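PDB 6NZS: dextranase from Pseudarthrobacter oxydans, which catalyses the endohydrolysis of (1->6)-alpha-D-glucosidic linkages in dextran, as a member of glycoside hydrolase family 49. Local coordinates for residues 34-45 and 94-104; 106-116 and 125-135. One frame throughout, in Å; residues are numbered along the deposited sequence.

Contact 1 of 2, residues 34-45 and 94-104; sequences SSFYDLQVAQEN and KDVWVDVSLRT
Asp-38 and Arg-103 meet obliquely near one end of a pair of antiparallel strands, their carboxylate and guanidinium planes 78° apart. Arg-103 NH1 donates to Asp-38 OD2 at 2.6 Å, on the syn lone pair of the carboxylate. A bend at chi3 (56°) turns the guanidinium so that its edge meets Asp-38 OD2, Ser-35 O and water 1, and this water bridges Arg-103 NE to Ser-35 O. The carboxylate has a second partner, Arg-33, which forms a salt bridge with OD1. At the same end of the strand pair, Thr-104 CG2 meets the ring edge of Phe-36, 3.7 Å from Phe-36 CD1.

On the apolar face neighbouring side chains pack against one another across the strands. Tyr-37 and Leu-102 run side by side in the same direction, Tyr-37 CE1 lying 3.6 Å from Leu-102 CD1, while the tyrosine hydroxyl bonds to Asn-184 O. Leu-39 lays its CG 3.6 Å from Val-98 CG1, and Val-41 CG1 packs on Val-96 CB.

At the far end the edge of the Trp-97 indole faces Glu-44 O, and water 4 joins that oxygen to NE1. Lys-94 passes its CD 3.6 Å from Gln-43 CD, and water 3 links its NZ to Glu-44 OE1. Alternating hydrogen-bonded and non-hydrogen-bonded pairs make this a regular antiparallel ladder, with one buried and one more polar face, as expected in the N-terminal Ig-like domain of family 49 enzymes.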
loop_
_atom_site.group_PDB
_atom_site.type_symbol
_atom_site.label_atom_id
_atom_site.label_comp_id
_atom_site.label_asym_id
_atom_site.label_seq_id
_atom_site.Cartn_x
_atom_site.Cartn_y
_atom_site.Cartn_z
ATOM N N SER A 34 3.038 9.236 -17.986
ATOM C CA SER A 34 2.089 10.184 -17.402
ATOM C C SER A 34 1.718 11.288 -18.386
ATOM O O SER A 34 2.587 11.951 -18.959
ATOM C CB SER A 34 2.668 10.826 -16.144
ATOM O OG SER A 34 1.768 11.793 -15.602
ATOM N N SER A 35 0.410 11.497 -18.556
ATOM C CA SER A 35 -0.088 12.613 -19.349
ATOM C C SER A 35 -0.049 13.933 -18.599
ATOM O O SER A 35 -0.256 14.986 -19.211
ATOM C CB SER A 35 -1.545 12.360 -19.733
ATOM O OG SER A 35 -1.651 11.181 -20.505
ATOM N N PHE A 36 0.230 13.912 -17.299
ATOM C CA PHE A 36 -0.057 15.060 -16.459
ATOM C C PHE A 36 1.156 15.715 -15.829
ATOM O O PHE A 36 1.066 16.897 -15.482
ATOM C CB PHE A 36 -1.072 14.669 -15.374
ATOM C CG PHE A 36 -2.295 14.038 -15.946
ATOM C CD1 PHE A 36 -3.237 14.822 -16.581
ATOM C CD2 PHE A 36 -2.481 12.667 -15.913
ATOM C CE1 PHE A 36 -4.360 14.264 -17.153
ATOM C CE2 PHE A 36 -3.614 12.106 -16.485
ATOM C CZ PHE A 36 -4.544 12.904 -17.102
ATOM N N TYR A 37 2.280 15.011 -15.689
ATOM C CA TYR A 37 3.457 15.546 -15.009
ATOM C C TYR A 37 4.722 15.190 -15.767
ATOM O O TYR A 37 4.831 14.100 -16.333
ATOM C CB TYR A 37 3.578 14.972 -13.581
ATOM C CG TYR A 37 2.323 15.214 -12.800
ATOM C CD1 TYR A 37 2.082 16.454 -12.231
ATOM C CD2 TYR A 37 1.341 14.234 -12.688
ATOM C CE1 TYR A 37 0.920 16.713 -11.546
ATOM C CE2 TYR A 37 0.157 14.486 -12.001
ATOM C CZ TYR A 37 -0.042 15.734 -11.437
ATOM O OH TYR A 37 -1.196 16.031 -10.757
ATOM N N ASP A 38 5.677 16.118 -15.760
ATOM C CA ASP A 38 7.042 15.857 -16.191
ATOM C C ASP A 38 7.977 16.145 -15.030
ATOM O O ASP A 38 7.748 17.084 -14.263
ATOM C CB ASP A 38 7.438 16.745 -17.376
ATOM C CG ASP A 38 6.723 16.361 -18.655
ATOM O OD1 ASP A 38 6.666 15.157 -18.961
ATOM O OD2 ASP A 38 6.225 17.271 -19.360
ATOM N N LEU A 39 9.034 15.343 -14.904
ATOM C CA LEU A 39 9.963 15.471 -13.787
ATOM C C LEU A 39 11.406 15.486 -14.284
ATOM O O LEU A 39 11.781 14.700 -15.158
ATOM C CB LEU A 39 9.756 14.311 -12.809
ATOM C CG LEU A 39 10.471 14.386 -11.463
ATOM C CD1 LEU A 39 9.604 13.773 -10.370
ATOM C CD2 LEU A 39 11.775 13.645 -11.533
ATOM N N GLN A 40 12.214 16.390 -13.718
ATOM C CA GLN A 40 13.658 16.410 -13.921
ATOM C C GLN A 40 14.337 16.544 -12.566
ATOM O O GLN A 40 13.750 17.069 -11.616
ATOM C CB GLN A 40 14.094 17.569 -14.826
ATOM C CG GLN A 40 13.685 17.415 -16.279
ATOM C CD GLN A 40 14.086 18.611 -17.119
ATOM O OE1 GLN A 40 14.472 19.651 -16.587
ATOM N NE2 GLN A 40 14.001 18.467 -18.439
ATOM N N VAL A 41 15.572 16.041 -12.474
ATOM C CA VAL A 41 16.314 15.989 -11.216
ATOM C C VAL A 41 17.731 16.487 -11.449
ATOM O O VAL A 41 18.388 16.088 -12.417
ATOM C CB VAL A 41 16.381 14.558 -10.635
ATOM C CG1 VAL A 41 16.903 14.580 -9.196
ATOM C CG2 VAL A 41 15.052 13.857 -10.707
ATOM N N ALA A 42 18.221 17.311 -10.527
ATOM C CA ALA A 42 19.596 17.787 -10.560
ATOM C C ALA A 42 20.192 17.663 -9.171
ATOM O O ALA A 42 19.502 17.857 -8.171
ATOM C CB ALA A 42 19.642 19.258 -10.962
ATOM N N GLN A 43 21.487 17.353 -9.107
ATOM C CA GLN A 43 22.187 17.445 -7.832
ATOM C C GLN A 43 22.086 18.875 -7.326
ATOM O O GLN A 43 22.153 19.828 -8.105
ATOM C CB GLN A 43 23.654 17.058 -8.021
ATOM C CG GLN A 43 24.365 16.671 -6.742
ATOM C CD GLN A 43 25.705 16.014 -7.004
ATOM O OE1 GLN A 43 25.780 14.807 -7.249
ATOM N NE2 GLN A 43 26.772 16.801 -6.943
ATOM N N GLU A 44 21.899 19.029 -6.012
ATOM C CA GLU A 44 21.524 20.347 -5.503
ATOM C C GLU A 44 22.599 21.399 -5.767
ATOM O O GLU A 44 22.277 22.583 -5.925
ATOM C CB GLU A 44 21.158 20.285 -4.020
ATOM C CG GLU A 44 22.304 19.892 -3.128
ATOM C CD GLU A 44 23.139 21.057 -2.644
ATOM O OE1 GLU A 44 24.117 20.805 -1.913
ATOM O OE2 GLU A 44 22.807 22.220 -2.994
ATOM N N ASN A 45 23.870 21.005 -5.816
ATOM C CA ASN A 45 24.951 21.937 -6.120
ATOM C C ASN A 45 25.286 22.005 -7.604
ATOM O O ASN A 45 26.300 22.611 -7.973
ATOM C CB ASN A 45 26.203 21.612 -5.292
ATOM C CG ASN A 45 26.817 20.263 -5.641
ATOM O OD1 ASN A 45 26.224 19.452 -6.354
ATOM N ND2 ASN A 45 28.015 20.015 -5.124
ATOM N N LYS A 94 22.813 12.085 -2.970
ATOM C CA LYS A 94 23.139 13.412 -2.473
ATOM C C LYS A 94 21.909 14.270 -2.714
ATOM O O LYS A 94 21.127 13.985 -3.626
ATOM C CB LYS A 94 24.350 13.948 -3.254
ATOM C CG LYS A 94 24.900 15.301 -2.845
ATOM C CD LYS A 94 26.284 15.508 -3.504
ATOM C CE LYS A 94 26.784 16.936 -3.368
ATOM N NZ LYS A 94 27.062 17.336 -1.970
ATOM N N ASP A 95 21.734 15.305 -1.887
ATOM C CA ASP A 95 20.568 16.185 -1.997
ATOM C C ASP A 95 20.348 16.599 -3.445
ATOM O O ASP A 95 21.300 16.907 -4.171
ATOM C CB ASP A 95 20.795 17.467 -1.186
ATOM C CG ASP A 95 20.797 17.246 0.315
ATOM O OD1 ASP A 95 20.874 16.098 0.779
ATOM O OD2 ASP A 95 20.740 18.261 1.043
ATOM N N VAL A 96 19.076 16.635 -3.860
ATOM C CA VAL A 96 18.712 16.983 -5.229
ATOM C C VAL A 96 17.647 18.068 -5.230
ATOM O O VAL A 96 16.891 18.240 -4.272
ATOM C CB VAL A 96 18.205 15.780 -6.054
ATOM C CG1 VAL A 96 19.327 14.771 -6.306
ATOM C CG2 VAL A 96 17.004 15.130 -5.366
ATOM N N TRP A 97 17.595 18.797 -6.339
ATOM C CA TRP A 97 16.444 19.623 -6.684
ATOM C C TRP A 97 15.634 18.887 -7.742
ATOM O O TRP A 97 16.177 18.487 -8.776
ATOM C CB TRP A 97 16.897 20.958 -7.281
ATOM C CG TRP A 97 17.282 22.031 -6.290
ATOM C CD1 TRP A 97 18.532 22.539 -6.084
ATOM C CD2 TRP A 97 16.406 22.748 -5.403
ATOM N NE1 TRP A 97 18.491 23.519 -5.117
ATOM C CE2 TRP A 97 17.199 23.667 -4.685
ATOM C CE3 TRP A 97 15.031 22.700 -5.146
ATOM C CZ2 TRP A 97 16.661 24.529 -3.724
ATOM C CZ3 TRP A 97 14.498 23.566 -4.194
ATOM C CH2 TRP A 97 15.314 24.463 -3.495
ATOM N N VAL A 98 14.343 18.694 -7.481
ATOM C CA VAL A 98 13.440 18.018 -8.411
ATOM C C VAL A 98 12.482 19.054 -8.977
ATOM O O VAL A 98 11.765 19.709 -8.216
ATOM C CB VAL A 98 12.663 16.894 -7.711
ATOM C CG1 VAL A 98 11.760 16.209 -8.697
ATOM C CG2 VAL A 98 13.630 15.893 -7.092
ATOM N N ASP A 99 12.470 19.210 -10.304
ATOM C CA ASP A 99 11.496 20.072 -10.973
ATOM C C ASP A 99 10.293 19.223 -11.356
ATOM O O ASP A 99 10.450 18.196 -12.026
ATOM C CB ASP A 99 12.079 20.666 -12.261
ATOM C CG ASP A 99 13.265 21.569 -12.010
ATOM O OD1 ASP A 99 13.132 22.518 -11.220
ATOM O OD2 ASP A 99 14.325 21.329 -12.620
ATOM N N VAL A 100 9.102 19.652 -10.949
ATOM C CA VAL A 100 7.865 18.976 -11.335
ATOM C C VAL A 100 7.019 19.976 -12.099
ATOM O O VAL A 100 6.720 21.063 -11.587
ATOM C CB VAL A 100 7.084 18.422 -10.134
ATOM C CG1 VAL A 100 5.934 17.557 -10.642
ATOM C CG2 VAL A 100 7.995 17.612 -9.233
ATOM N N SER A 101 6.637 19.613 -13.320
ATOM C CA SER A 101 5.855 20.471 -14.199
ATOM C C SER A 101 4.505 19.824 -14.468
ATOM O O SER A 101 4.428 18.623 -14.757
ATOM C CB SER A 101 6.583 20.688 -15.524
ATOM O OG SER A 101 7.791 21.396 -15.314
ATOM N N LEU A 102 3.450 20.627 -14.374
ATOM C CA LEU A 102 2.101 20.192 -14.697
ATOM C C LEU A 102 1.882 20.405 -16.192
ATOM O O LEU A 102 2.145 21.497 -16.710
ATOM C CB LEU A 102 1.114 21.023 -13.876
ATOM C CG LEU A 102 -0.380 20.712 -13.953
ATOM C CD1 LEU A 102 -0.679 19.255 -13.598
ATOM C CD2 LEU A 102 -1.155 21.651 -13.040
ATOM N N ARG A 103 1.412 19.361 -16.882
ATOM C CA ARG A 103 1.321 19.329 -18.342
ATOM C C ARG A 103 -0.033 19.768 -18.880
ATOM O O ARG A 103 -0.197 19.842 -20.103
ATOM C CB ARG A 103 1.581 17.906 -18.858
ATOM C CG ARG A 103 3.006 17.411 -18.701
ATOM C CD ARG A 103 3.197 16.025 -19.329
ATOM N NE ARG A 103 2.811 15.957 -20.744
ATOM C CZ ARG A 103 3.611 16.264 -21.764
ATOM N NH1 ARG A 103 4.851 16.678 -21.546
ATOM N NH2 ARG A 103 3.168 16.171 -23.010
ATOM N N THR A 104 -1.008 20.037 -18.016
ATOM C CA THR A 104 -2.404 20.162 -18.434
ATOM C C THR A 104 -2.750 21.520 -19.026
ATOM O O THR A 104 -3.834 21.659 -19.604
ATOM C CB THR A 104 -3.299 19.968 -17.218
ATOM O OG1 THR A 104 -2.934 20.947 -16.238
ATOM C CG2 THR A 104 -3.130 18.568 -16.630
HETATM O O HOH W 1 0.196 15.439 -22.270
HETATM O O HOH W 2 9.781 19.538 -14.819
HETATM O O HOH W 3 26.763 20.052 -2.219
HETATM O O HOH W 4 21.169 25.061 -5.358
#

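Contact 2 of 2, residues 106-116 and 125-135; sequences QTITSADQVQI and KQLVDADTVKI
Lys-125 leaves its strand with CG anti to the carbonyl carbon (chi1 -62°) and then bends at chi3 (-57°), which carries its ammonium group to the backbone carbonyls of 106-116. There NZ donates to Val-114 O at 2.7 Å and, weakly, to Ala-111 O at 3.3 Å; water 5 accepts a third bond from NZ and another from Ile-116 N. The aliphatic part of the lysine slides past Ile-116 in the opposite direction, Lys-125 CD lying 3.9 Å from Ile-116 CD1. With only an alanine in place of this lysine, Val-114 O would be likely to lose its charged donor, and Ile-116 CD1 the aliphatic chain beside it.

The 3-10 turn 111-113 and the strand that follows thus pack against a beta hairpin of the Ig-like domain, in which strands 125-129 and 132-135 are joined by a type I turn from Asp-129 to Thr-132. A classic beta bulge, Val-128 and Asp-129 opposite Thr-132, lies next to the turn. At this end Ile-108 N donates to Ala-130 O at 2.8 Å. Ile-108 and Leu-127 slide past each other in opposite directions, Ile-108 CD1 lying 3.5 Å from Leu-127 CD1. Leu-127 also brings its CD2 alongside Ser-110 CA.

Deeper in, Val-114 and Val-133 reach tip to tip, Val-114 CG2 lying 3.9 Å from Val-133 CG1. Ile-116 CD1 rests 3.8 Å from Ile-135 CG2, and Phe-123 touches both isoleucines. Strand 144-150 lines the same apolar layer, with Phe-150 against Ile-108 and Val-114.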
loop_
_atom_site.group_PDB
_atom_site.type_symbol
_atom_site.label_atom_id
_atom_site.label_comp_id
_atom_site.label_asym_id
_atom_site.label_seq_id
_atom_site.Cartn_x
_atom_site.Cartn_y
_atom_site.Cartn_z
ATOM N N GLN A 106 -3.040 23.998 -16.889
ATOM C CA GLN A 106 -3.400 24.699 -15.671
ATOM C C GLN A 106 -2.170 25.382 -15.090
ATOM O O GLN A 106 -1.030 24.957 -15.309
ATOM C CB GLN A 106 -3.954 23.717 -14.646
ATOM C CG GLN A 106 -5.250 23.042 -15.080
ATOM C CD GLN A 106 -5.555 21.819 -14.251
ATOM O OE1 GLN A 106 -4.739 20.911 -14.163
ATOM N NE2 GLN A 106 -6.728 21.794 -13.628
ATOM N N THR A 107 -2.403 26.454 -14.343
ATOM C CA THR A 107 -1.311 27.219 -13.767
ATOM C C THR A 107 -1.491 27.355 -12.263
ATOM O O THR A 107 -2.574 27.126 -11.710
ATOM C CB THR A 107 -1.190 28.600 -14.411
ATOM O OG1 THR A 107 -2.440 29.282 -14.298
ATOM C CG2 THR A 107 -0.791 28.467 -15.881
ATOM N N ILE A 108 -0.396 27.724 -11.603
ATOM C CA ILE A 108 -0.382 27.969 -10.169
ATOM C C ILE A 108 0.223 29.345 -9.933
ATOM O O ILE A 108 0.988 29.861 -10.748
ATOM C CB ILE A 108 0.394 26.895 -9.378
ATOM C CG1 ILE A 108 1.784 26.678 -9.974
ATOM C CG2 ILE A 108 -0.388 25.591 -9.354
ATOM C CD1 ILE A 108 2.651 25.730 -9.164
ATOM N N THR A 109 -0.138 29.935 -8.798
ATOM C CA THR A 109 0.325 31.277 -8.473
ATOM C C THR A 109 1.506 31.295 -7.509
ATOM O O THR A 109 2.182 32.324 -7.402
ATOM C CB THR A 109 -0.838 32.134 -7.949
ATOM O OG1 THR A 109 -1.500 31.454 -6.884
ATOM C CG2 THR A 109 -1.844 32.396 -9.069
ATOM N N SER A 110 1.805 30.188 -6.840
ATOM C CA SER A 110 2.892 30.170 -5.873
ATOM C C SER A 110 3.264 28.728 -5.591
ATOM O O SER A 110 2.507 27.800 -5.890
ATOM C CB SER A 110 2.474 30.851 -4.571
ATOM O OG SER A 110 1.542 30.049 -3.876
ATOM N N ALA A 111 4.427 28.558 -4.961
ATOM C CA ALA A 111 4.846 27.228 -4.548
ATOM C C ALA A 111 3.940 26.659 -3.468
ATOM O O ALA A 111 3.893 25.434 -3.292
ATOM C CB ALA A 111 6.301 27.258 -4.071
ATOM N N ASP A 112 3.204 27.519 -2.760
ATOM C CA ASP A 112 2.249 27.048 -1.766
ATOM C C ASP A 112 1.099 26.279 -2.399
ATOM O O ASP A 112 0.436 25.498 -1.706
ATOM C CB ASP A 112 1.687 28.219 -0.959
ATOM C CG ASP A 112 1.030 27.768 0.331
ATOM O OD1 ASP A 112 1.695 27.059 1.113
ATOM O OD2 ASP A 112 -0.140 28.124 0.565
ATOM N N GLN A 113 0.849 26.478 -3.691
ATOM C CA GLN A 113 -0.158 25.701 -4.402
ATOM C C GLN A 113 0.351 24.338 -4.844
ATOM O O GLN A 113 -0.360 23.617 -5.551
ATOM C CB GLN A 113 -0.727 26.496 -5.581
ATOM C CG GLN A 113 -1.627 27.647 -5.136
ATOM C CD GLN A 113 -2.520 28.156 -6.243
ATOM O OE1 GLN A 113 -2.164 28.106 -7.415
ATOM N NE2 GLN A 113 -3.702 28.641 -5.872
ATOM N N VAL A 114 1.557 23.959 -4.444
ATOM C CA VAL A 114 2.016 22.583 -4.568
ATOM C C VAL A 114 2.287 22.089 -3.159
ATOM O O VAL A 114 3.245 22.535 -2.513
ATOM C CB VAL A 114 3.269 22.458 -5.438
ATOM C CG1 VAL A 114 3.698 20.996 -5.499
ATOM C CG2 VAL A 114 3.010 22.994 -6.827
ATOM N N GLN A 115 1.465 21.163 -2.682
ATOM C CA GLN A 115 1.638 20.603 -1.350
ATOM C C GLN A 115 2.315 19.241 -1.433
ATOM O O GLN A 115 2.042 18.454 -2.344
ATOM C CB GLN A 115 0.293 20.499 -0.637
ATOM C CG GLN A 115 -0.235 21.890 -0.257
ATOM C CD GLN A 115 0.657 22.574 0.774
ATOM O OE1 GLN A 115 1.019 21.969 1.777
ATOM N NE2 GLN A 115 1.017 23.834 0.528
ATOM N N ILE A 116 3.198 18.976 -0.475
ATOM C CA ILE A 116 3.866 17.685 -0.339
ATOM C C ILE A 116 3.174 16.910 0.770
ATOM O O ILE A 116 2.923 17.453 1.852
ATOM C CB ILE A 116 5.357 17.871 -0.009
ATOM C CG1 ILE A 116 6.073 18.582 -1.159
ATOM C CG2 ILE A 116 6.025 16.523 0.304
ATOM C CD1 ILE A 116 7.422 19.149 -0.789
ATOM N N LYS A 125 10.620 24.454 -1.285
ATOM C CA LYS A 125 9.977 24.525 -2.591
ATOM C C LYS A 125 10.190 25.914 -3.169
ATOM O O LYS A 125 10.165 26.908 -2.435
ATOM C CB LYS A 125 8.462 24.286 -2.499
ATOM C CG LYS A 125 8.055 22.932 -1.971
ATOM C CD LYS A 125 6.530 22.856 -1.820
ATOM C CE LYS A 125 6.019 23.962 -0.905
ATOM N NZ LYS A 125 4.580 23.812 -0.551
ATOM N N GLN A 126 10.392 25.985 -4.482
ATOM C CA GLN A 126 10.557 27.251 -5.189
ATOM C C GLN A 126 9.693 27.235 -6.440
ATOM O O GLN A 126 9.670 26.243 -7.173
ATOM C CB GLN A 126 12.015 27.454 -5.615
ATOM C CG GLN A 126 13.013 27.436 -4.469
ATOM C CD GLN A 126 14.396 27.866 -4.904
ATOM O OE1 GLN A 126 14.656 28.057 -6.092
ATOM N NE2 GLN A 126 15.306 27.993 -3.940
ATOM N N LEU A 127 9.000 28.338 -6.709
ATOM C CA LEU A 127 8.191 28.438 -7.919
ATOM C C LEU A 127 9.078 28.944 -9.054
ATOM O O LEU A 127 9.525 30.099 -9.043
ATOM C CB LEU A 127 6.995 29.360 -7.702
ATOM C CG LEU A 127 6.092 29.374 -8.929
ATOM C CD1 LEU A 127 5.212 28.152 -8.948
ATOM C CD2 LEU A 127 5.250 30.636 -8.965
ATOM N N VAL A 128 9.346 28.075 -10.027
ATOM C CA VAL A 128 10.126 28.476 -11.195
ATOM C C VAL A 128 9.285 29.351 -12.113
ATOM O O VAL A 128 9.666 30.476 -12.463
ATOM C CB VAL A 128 10.660 27.236 -11.933
ATOM C CG1 VAL A 128 11.431 27.654 -13.180
ATOM C CG2 VAL A 128 11.524 26.381 -10.998
ATOM N N ASP A 129 8.130 28.838 -12.526
ATOM C CA ASP A 129 7.187 29.578 -13.352
ATOM C C ASP A 129 5.796 29.018 -13.076
ATOM O O ASP A 129 5.617 28.165 -12.202
ATOM C CB ASP A 129 7.593 29.550 -14.832
ATOM C CG ASP A 129 7.872 28.149 -15.332
ATOM O OD1 ASP A 129 7.053 27.245 -15.064
ATOM O OD2 ASP A 129 8.936 27.949 -15.966
ATOM N N ALA A 130 4.804 29.493 -13.826
ATOM C CA ALA A 130 3.409 29.243 -13.467
ATOM C C ALA A 130 2.964 27.792 -13.626
ATOM O O ALA A 130 1.828 27.481 -13.247
ATOM C CB ALA A 130 2.484 30.167 -14.254
ATOM N N ASP A 131 3.801 26.903 -14.160
ATOM C CA ASP A 131 3.453 25.483 -14.160
ATOM C C ASP A 131 4.531 24.577 -13.580
ATOM O O ASP A 131 4.399 23.350 -13.674
ATOM C CB ASP A 131 2.998 24.986 -15.541
ATOM C CG ASP A 131 4.035 25.183 -16.620
ATOM O OD1 ASP A 131 5.229 25.397 -16.313
ATOM O OD2 ASP A 131 3.646 25.105 -17.808
ATOM N N THR A 132 5.571 25.132 -12.955
ATOM C CA THR A 132 6.711 24.327 -12.526
ATOM C C THR A 132 7.190 24.724 -11.137
ATOM O O THR A 132 7.496 25.897 -10.890
ATOM C CB THR A 132 7.875 24.485 -13.510
ATOM O OG1 THR A 132 7.463 24.068 -14.820
ATOM C CG2 THR A 132 9.073 23.657 -13.059
ATOM N N VAL A 133 7.298 23.738 -10.247
ATOM C CA VAL A 133 7.852 23.920 -8.914
ATOM C C VAL A 133 9.149 23.129 -8.826
ATOM O O VAL A 133 9.309 22.091 -9.480
ATOM C CB VAL A 133 6.840 23.450 -7.842
ATOM C CG1 VAL A 133 6.582 21.935 -7.951
ATOM C CG2 VAL A 133 7.290 23.821 -6.444
ATOM N N LYS A 134 10.089 23.638 -8.034
ATOM C CA LYS A 134 11.337 22.952 -7.723
ATOM C C LYS A 134 11.300 22.558 -6.252
ATOM O O LYS A 134 11.019 23.399 -5.392
ATOM C CB LYS A 134 12.541 23.872 -7.992
ATOM C CG LYS A 134 13.866 23.154 -8.259
ATOM C CD LYS A 134 15.026 24.150 -8.443
ATOM C CE LYS A 134 14.842 24.962 -9.713
ATOM N NZ LYS A 134 15.223 24.195 -10.941
ATOM N N ILE A 135 11.565 21.284 -5.966
ATOM C CA ILE A 135 11.496 20.723 -4.618
ATOM C C ILE A 135 12.874 20.191 -4.247
ATOM O O ILE A 135 13.460 19.402 -4.999
ATOM C CB ILE A 135 10.471 19.576 -4.551
ATOM C CG1 ILE A 135 9.096 20.068 -4.990
ATOM C CG2 ILE A 135 10.411 18.975 -3.149
ATOM C CD1 ILE A 135 8.174 18.935 -5.399
HETATM O O HOH W 5 4.322 21.296 1.245
#

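How the contacts relate
From the N terminus, strand 37-43 leads through strands 51-58 and 84-92 before 94-104 returns to pair with it, so contact 1 closes a loop of 48 residues. Contact 2 follows in series, bringing 125-135 back onto 106-116 across only eight residues; the two loops neither nest nor cross. Strand 96-102 joins them spatially, since its other edge pairs with strand 132-137, and Val-98 N probably bonds to Ile-135 O. Asp-99 and Lys-134 add a salt bridge, and Trp-97 packs on Lys-134. The strand order thus runs 37-43, 96-102, 132-137, 125-129, and strand 114-117, packed against that hairpin, pairs with strand 144-150 in the same N-terminal domain.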